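Local coordinates for protein beta-1,3-glucosyltransferase (Paecilomyces sp. J18, PDB 5JVV) that is a member of the glucosyltransferases, built as a beta-sandwich of two large, curved sheets, at residues F20-V34 against L63-E76. Sequence-based numbering, arbitrary orientation.
Sequences FFADRDPTNGFVHYV and LSLTDIGRKSVRLE
Arg74 leaves its backbone with CG swung opposite the main-chain N (chi1 166°) and stays extended as far as NE, which lays it against two aromatic rings of 20-34. Phe21 has much the same first torsion, 178°, and lies alongside it, pointing the same way. The guanidinium sits over one face of the Phe21 ring, Arg74 CZ 4.6 Å from the ring centroid, a cation-pi contact with the two planes 30° apart. Lower on the chain, Arg74 CB rests on a face of Tyr33, 3.7 Å from that ring's centroid, while Val31 CG2 covers the opposite face. Glu76 OE2 takes both NE and NH2 of Arg74 in the guanidinium plane, a side-on salt bridge onto one oxygen, with NE at 2.8 Å. NH1 gives a hydrogen bond to a water that also bonds Tyr33 OH and Asp25 OD1.

The backbones pair in two directions. Strand 31-33 runs parallel to 70-72 through a ladder that includes His32 N to Arg70 O (2.9 Å) and Ser72 N to His32 O. Phe20 instead pairs antiparallel with Leu75, and Phe21 N bonds Arg74 O at 2.8 Å. A second water accepts from Arg74 N and lies within hydrogen-bonding reach of Phe21 O and Val34 O. Farther along, Gly69 CA lies over the centre of the Phe30 ring, 3.6 Å from its centroid, a CH-pi contact; helix 269-279 also packs on Phe30.

Strands 31-33 and 18-20 share one edge of strand 70-77, and strand 240-247 pairs along the other. Ring, carboxylate and bridging water fix the rotation of the Arg74 guanidinium; its charge is probably balanced chiefly by Glu76, with the nearby Asp25 carboxylate, beyond salt-bridge range, probably adding to it.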
loop_
_atom_site.group_PDB
_atom_site.type_symbol
_atom_site.label_atom_id
_atom_site.label_comp_id
_atom_site.label_asym_id
_atom_site.label_seq_id
_atom_site.Cartn_x
_atom_site.Cartn_y
_atom_site.Cartn_z
ATOM N N PHE A 20 0.789 -1.814 -16.097
ATOM C CA PHE A 20 1.962 -1.212 -15.487
ATOM C C PHE A 20 1.997 0.282 -15.790
ATOM O O PHE A 20 2.145 0.693 -16.947
ATOM C CB PHE A 20 3.241 -1.887 -15.984
ATOM C CG PHE A 20 3.531 -3.214 -15.320
ATOM C CD1 PHE A 20 4.757 -3.439 -14.710
ATOM C CD2 PHE A 20 2.580 -4.227 -15.301
ATOM C CE1 PHE A 20 5.035 -4.661 -14.100
ATOM C CE2 PHE A 20 2.850 -5.452 -14.691
ATOM C CZ PHE A 20 4.076 -5.664 -14.090
ATOM N N PHE A 21 1.853 1.093 -14.749
ATOM C CA PHE A 21 1.909 2.548 -14.895
ATOM C C PHE A 21 3.355 2.937 -15.123
ATOM O O PHE A 21 4.222 2.583 -14.328
ATOM C CB PHE A 21 1.373 3.218 -13.623
ATOM C CG PHE A 21 1.425 4.730 -13.650
ATOM C CD1 PHE A 21 0.354 5.465 -14.142
ATOM C CD2 PHE A 21 2.535 5.412 -13.163
ATOM C CE1 PHE A 21 0.393 6.858 -14.157
ATOM C CE2 PHE A 21 2.581 6.803 -13.177
ATOM C CZ PHE A 21 1.508 7.522 -13.675
ATOM N N ALA A 22 3.625 3.682 -16.190
ATOM C CA ALA A 22 5.013 3.942 -16.566
ATOM C C ALA A 22 5.282 5.407 -16.872
ATOM O O ALA A 22 6.254 5.739 -17.552
ATOM C CB ALA A 22 5.411 3.064 -17.747
ATOM N N ASP A 23 4.427 6.280 -16.354
ATOM C CA ASP A 23 4.614 7.720 -16.514
ATOM C C ASP A 23 5.286 8.330 -15.284
ATOM O O ASP A 23 5.623 7.616 -14.331
ATOM C CB ASP A 23 3.270 8.396 -16.763
ATOM C CG ASP A 23 2.685 8.036 -18.108
ATOM O OD1 ASP A 23 3.463 7.913 -19.079
ATOM O OD2 ASP A 23 1.450 7.873 -18.192
ATOM N N ARG A 24 5.481 9.647 -15.310
ATOM C CA ARG A 24 6.066 10.344 -14.169
ATOM C C ARG A 24 5.183 10.138 -12.952
ATOM O O ARG A 24 3.954 10.112 -13.059
ATOM C CB ARG A 24 6.222 11.844 -14.447
ATOM C CG ARG A 24 7.248 12.184 -15.509
ATOM C CD ARG A 24 7.469 13.691 -15.571
ATOM N NE ARG A 24 7.838 14.126 -16.914
ATOM C CZ ARG A 24 6.961 14.499 -17.841
ATOM N NH1 ARG A 24 5.662 14.495 -17.564
ATOM N NH2 ARG A 24 7.377 14.877 -19.044
ATOM N N ASP A 25 5.813 9.972 -11.793
ATOM C CA ASP A 25 5.068 9.707 -10.561
ATOM C C ASP A 25 4.104 10.839 -10.207
ATOM O O ASP A 25 4.529 11.986 -10.065
ATOM C CB ASP A 25 6.042 9.509 -9.404
ATOM C CG ASP A 25 5.341 9.148 -8.114
ATOM O OD1 ASP A 25 4.224 8.599 -8.186
ATOM O OD2 ASP A 25 5.893 9.418 -7.025
ATOM N N PRO A 26 2.804 10.523 -10.050
ATOM C CA PRO A 26 1.877 11.581 -9.623
ATOM C C PRO A 26 2.241 12.177 -8.259
ATOM O O PRO A 26 1.936 13.352 -8.015
ATOM C CB PRO A 26 0.538 10.850 -9.554
ATOM C CG PRO A 26 0.673 9.769 -10.586
ATOM C CD PRO A 26 2.087 9.286 -10.412
ATOM N N THR A 27 2.908 11.400 -7.403
ATOM C CA THR A 27 3.360 11.902 -6.100
ATOM C C THR A 27 4.780 12.506 -6.115
ATOM O O THR A 27 5.378 12.750 -5.056
ATOM C CB THR A 27 3.197 10.837 -4.973
ATOM O OG1 THR A 27 3.665 9.557 -5.428
ATOM C CG2 THR A 27 1.747 10.688 -4.609
ATOM N N ASN A 28 5.308 12.736 -7.317
ATOM C CA ASN A 28 6.537 13.511 -7.514
ATOM C C ASN A 28 7.771 12.860 -6.930
ATOM O O ASN A 28 8.755 13.535 -6.599
ATOM C CB ASN A 28 6.368 14.934 -6.973
ATOM C CG ASN A 28 5.244 15.673 -7.656
ATOM O OD1 ASN A 28 5.220 15.782 -8.886
ATOM N ND2 ASN A 28 4.285 16.141 -6.877
ATOM N N GLY A 29 7.727 11.536 -6.825
ATOM C CA GLY A 29 8.837 10.802 -6.261
ATOM C C GLY A 29 10.061 10.705 -7.155
ATOM O O GLY A 29 10.002 10.915 -8.379
ATOM N N PHE A 30 11.189 10.390 -6.524
ATOM C CA PHE A 30 12.428 10.094 -7.226
ATOM C C PHE A 30 12.380 8.630 -7.653
ATOM O O PHE A 30 13.132 7.781 -7.149
ATOM C CB PHE A 30 13.612 10.370 -6.297
ATOM C CG PHE A 30 14.962 10.226 -6.948
ATOM C CD1 PHE A 30 15.389 11.126 -7.915
ATOM C CD2 PHE A 30 15.821 9.198 -6.566
ATOM C CE1 PHE A 30 16.635 10.998 -8.494
ATOM C CE2 PHE A 30 17.071 9.061 -7.141
ATOM C CZ PHE A 30 17.485 9.962 -8.107
ATOM N N VAL A 31 11.467 8.344 -8.578
ATOM C CA VAL A 31 11.203 6.983 -9.025
ATOM C C VAL A 31 11.108 6.999 -10.544
ATOM O O VAL A 31 10.681 7.992 -11.142
ATOM C CB VAL A 31 9.865 6.461 -8.420
ATOM C CG1 VAL A 31 8.685 7.248 -8.965
ATOM C CG2 VAL A 31 9.687 4.981 -8.681
ATOM N N HIS A 32 11.507 5.894 -11.161
ATOM C CA HIS A 32 11.369 5.710 -12.594
ATOM C C HIS A 32 10.496 4.479 -12.790
ATOM O O HIS A 32 10.974 3.342 -12.756
ATOM C CB HIS A 32 12.744 5.517 -13.227
ATOM C CG HIS A 32 12.751 5.560 -14.728
ATOM N ND1 HIS A 32 11.604 5.535 -15.490
ATOM C CD2 HIS A 32 13.784 5.636 -15.602
ATOM C CE1 HIS A 32 11.928 5.588 -16.770
ATOM N NE2 HIS A 32 13.242 5.651 -16.866
ATOM N N TYR A 33 9.207 4.712 -12.977
ATOM C CA TYR A 33 8.270 3.619 -13.168
ATOM C C TYR A 33 8.451 3.058 -14.577
ATOM O O TYR A 33 8.459 3.814 -15.557
ATOM C CB TYR A 33 6.854 4.126 -12.978
ATOM C CG TYR A 33 6.412 4.253 -11.536
ATOM C CD1 TYR A 33 6.749 3.293 -10.583
ATOM C CD2 TYR A 33 5.631 5.328 -11.132
ATOM C CE1 TYR A 33 6.307 3.410 -9.264
ATOM C CE2 TYR A 33 5.197 5.453 -9.822
ATOM C CZ TYR A 33 5.537 4.489 -8.897
ATOM O OH TYR A 33 5.085 4.607 -7.598
ATOM N N VAL A 34 8.594 1.741 -14.681
ATOM C CA VAL A 34 8.881 1.103 -15.974
ATOM C C VAL A 34 7.830 0.070 -16.389
ATOM O O VAL A 34 7.052 -0.417 -15.566
ATOM C CB VAL A 34 10.273 0.457 -16.000
ATOM C CG1 VAL A 34 11.347 1.518 -15.782
ATOM C CG2 VAL A 34 10.376 -0.647 -14.947
ATOM N N LEU A 63 22.870 6.366 -9.004
ATOM C CA LEU A 63 22.136 7.245 -9.907
ATOM C C LEU A 63 22.522 8.705 -9.766
ATOM O O LEU A 63 22.969 9.153 -8.706
ATOM C CB LEU A 63 20.632 7.123 -9.643
ATOM C CG LEU A 63 20.065 5.710 -9.646
ATOM C CD1 LEU A 63 18.617 5.727 -9.217
ATOM C CD2 LEU A 63 20.211 5.110 -11.048
ATOM N N SER A 64 22.340 9.456 -10.848
ATOM C CA SER A 64 22.497 10.907 -10.791
ATOM C C SER A 64 21.419 11.532 -9.916
ATOM O O SER A 64 20.283 11.046 -9.860
ATOM C CB SER A 64 22.410 11.502 -12.186
ATOM O OG SER A 64 22.432 12.919 -12.106
ATOM N N LEU A 65 21.759 12.622 -9.236
ATOM C CA LEU A 65 20.766 13.327 -8.432
ATOM C C LEU A 65 19.691 13.970 -9.308
ATOM O O LEU A 65 18.618 14.318 -8.824
ATOM C CB LEU A 65 21.432 14.389 -7.557
ATOM C CG LEU A 65 22.517 13.929 -6.586
ATOM C CD1 LEU A 65 22.947 15.093 -5.707
ATOM C CD2 LEU A 65 22.012 12.760 -5.754
ATOM N N THR A 66 19.978 14.119 -10.597
ATOM C CA THR A 66 19.000 14.683 -11.525
ATOM C C THR A 66 18.424 13.630 -12.477
ATOM O O THR A 66 17.812 13.960 -13.491
ATOM C CB THR A 66 19.578 15.895 -12.301
ATOM O OG1 THR A 66 20.746 15.508 -13.033
ATOM C CG2 THR A 66 19.955 17.005 -11.336
ATOM N N ASP A 67 18.620 12.359 -12.138
ATOM C CA ASP A 67 17.945 11.272 -12.829
ATOM C C ASP A 67 16.451 11.381 -12.539
ATOM O O ASP A 67 16.047 12.028 -11.563
ATOM C CB ASP A 67 18.474 9.931 -12.309
ATOM C CG ASP A 67 18.282 8.796 -13.292
ATOM O OD1 ASP A 67 19.260 8.439 -13.985
ATOM O OD2 ASP A 67 17.158 8.258 -13.364
ATOM N N ILE A 68 15.629 10.741 -13.371
ATOM C CA ILE A 68 14.194 10.650 -13.125
ATOM C C ILE A 68 13.958 10.028 -11.751
ATOM O O ILE A 68 13.129 10.498 -10.972
ATOM C CB ILE A 68 13.503 9.784 -14.213
ATOM C CG1 ILE A 68 13.612 10.464 -15.582
ATOM C CG2 ILE A 68 12.049 9.535 -13.868
ATOM C CD1 ILE A 68 13.109 9.619 -16.744
ATOM N N GLY A 69 14.703 8.962 -11.468
ATOM C CA GLY A 69 14.614 8.323 -10.169
ATOM C C GLY A 69 15.017 6.870 -10.226
ATOM O O GLY A 69 15.432 6.359 -11.271
ATOM N N ARG A 70 14.894 6.193 -9.091
ATOM C CA ARG A 70 15.275 4.788 -8.999
ATOM C C ARG A 70 14.142 3.937 -9.558
ATOM O O ARG A 70 12.972 4.183 -9.262
ATOM C CB ARG A 70 15.559 4.422 -7.535
ATOM C CG ARG A 70 15.986 2.977 -7.325
ATOM C CD ARG A 70 16.706 2.763 -5.975
ATOM N NE ARG A 70 17.982 3.482 -5.904
ATOM C CZ ARG A 70 19.086 3.166 -6.586
ATOM N NH1 ARG A 70 19.112 2.125 -7.416
ATOM N NH2 ARG A 70 20.181 3.907 -6.439
ATOM N N LYS A 71 14.484 2.941 -10.375
ATOM C CA LYS A 71 13.459 2.155 -11.062
ATOM C C LYS A 71 12.599 1.315 -10.140
ATOM O O LYS A 71 13.079 0.695 -9.190
ATOM C CB LYS A 71 14.086 1.261 -12.130
ATOM C CG LYS A 71 14.565 2.051 -13.332
ATOM C CD LYS A 71 15.481 1.205 -14.181
ATOM C CE LYS A 71 15.941 1.976 -15.393
ATOM N NZ LYS A 71 16.915 1.160 -16.181
ATOM N N SER A 72 11.313 1.285 -10.459
ATOM C CA SER A 72 10.328 0.581 -9.664
ATOM C C SER A 72 9.142 0.305 -10.580
ATOM O O SER A 72 9.197 0.586 -11.790
ATOM C CB SER A 72 9.914 1.447 -8.466
ATOM O OG SER A 72 9.068 0.742 -7.560
ATOM N N VAL A 73 8.081 -0.248 -10.011
ATOM C CA VAL A 73 6.854 -0.496 -10.758
ATOM C C VAL A 73 5.617 -0.054 -9.979
ATOM O O VAL A 73 5.637 0.091 -8.738
ATOM C CB VAL A 73 6.706 -1.981 -11.169
ATOM C CG1 VAL A 73 7.807 -2.373 -12.158
ATOM C CG2 VAL A 73 6.710 -2.898 -9.934
ATOM N N ARG A 74 4.545 0.192 -10.726
ATOM C CA ARG A 74 3.269 0.570 -10.154
ATOM C C ARG A 74 2.215 -0.180 -10.954
ATOM O O ARG A 74 2.020 0.074 -12.151
ATOM C CB ARG A 74 3.073 2.096 -10.217
ATOM C CG ARG A 74 1.649 2.550 -9.952
ATOM C CD ARG A 74 1.563 4.050 -9.676
ATOM N NE ARG A 74 0.202 4.557 -9.874
ATOM C CZ ARG A 74 -0.259 5.708 -9.384
ATOM N NH1 ARG A 74 0.510 6.462 -8.617
ATOM N NH2 ARG A 74 -1.504 6.087 -9.641
ATOM N N LEU A 75 1.578 -1.144 -10.299
ATOM C CA LEU A 75 0.595 -2.011 -10.936
ATOM C C LEU A 75 -0.809 -1.540 -10.576
ATOM O O LEU A 75 -1.106 -1.332 -9.406
ATOM C CB LEU A 75 0.792 -3.451 -10.463
ATOM C CG LEU A 75 1.871 -4.267 -11.180
ATOM C CD1 LEU A 75 3.248 -3.647 -11.003
ATOM C CD2 LEU A 75 1.868 -5.718 -10.700
ATOM N N GLU A 76 -1.656 -1.365 -11.588
ATOM C CA GLU A 76 -3.028 -0.907 -11.396
ATOM C C GLU A 76 -3.958 -1.942 -12.017
ATOM O O GLU A 76 -3.800 -2.290 -13.182
ATOM C CB GLU A 76 -3.236 0.470 -12.038
ATOM C CG GLU A 76 -2.289 1.537 -11.499
ATOM C CD GLU A 76 -2.461 2.885 -12.161
ATOM O OE1 GLU A 76 -3.197 2.970 -13.167
ATOM O OE2 GLU A 76 -1.858 3.862 -11.672
HETATM O O HOH W 1 5.180 0.145 -13.567
HETATM O O HOH W 2 3.020 6.383 -7.105
#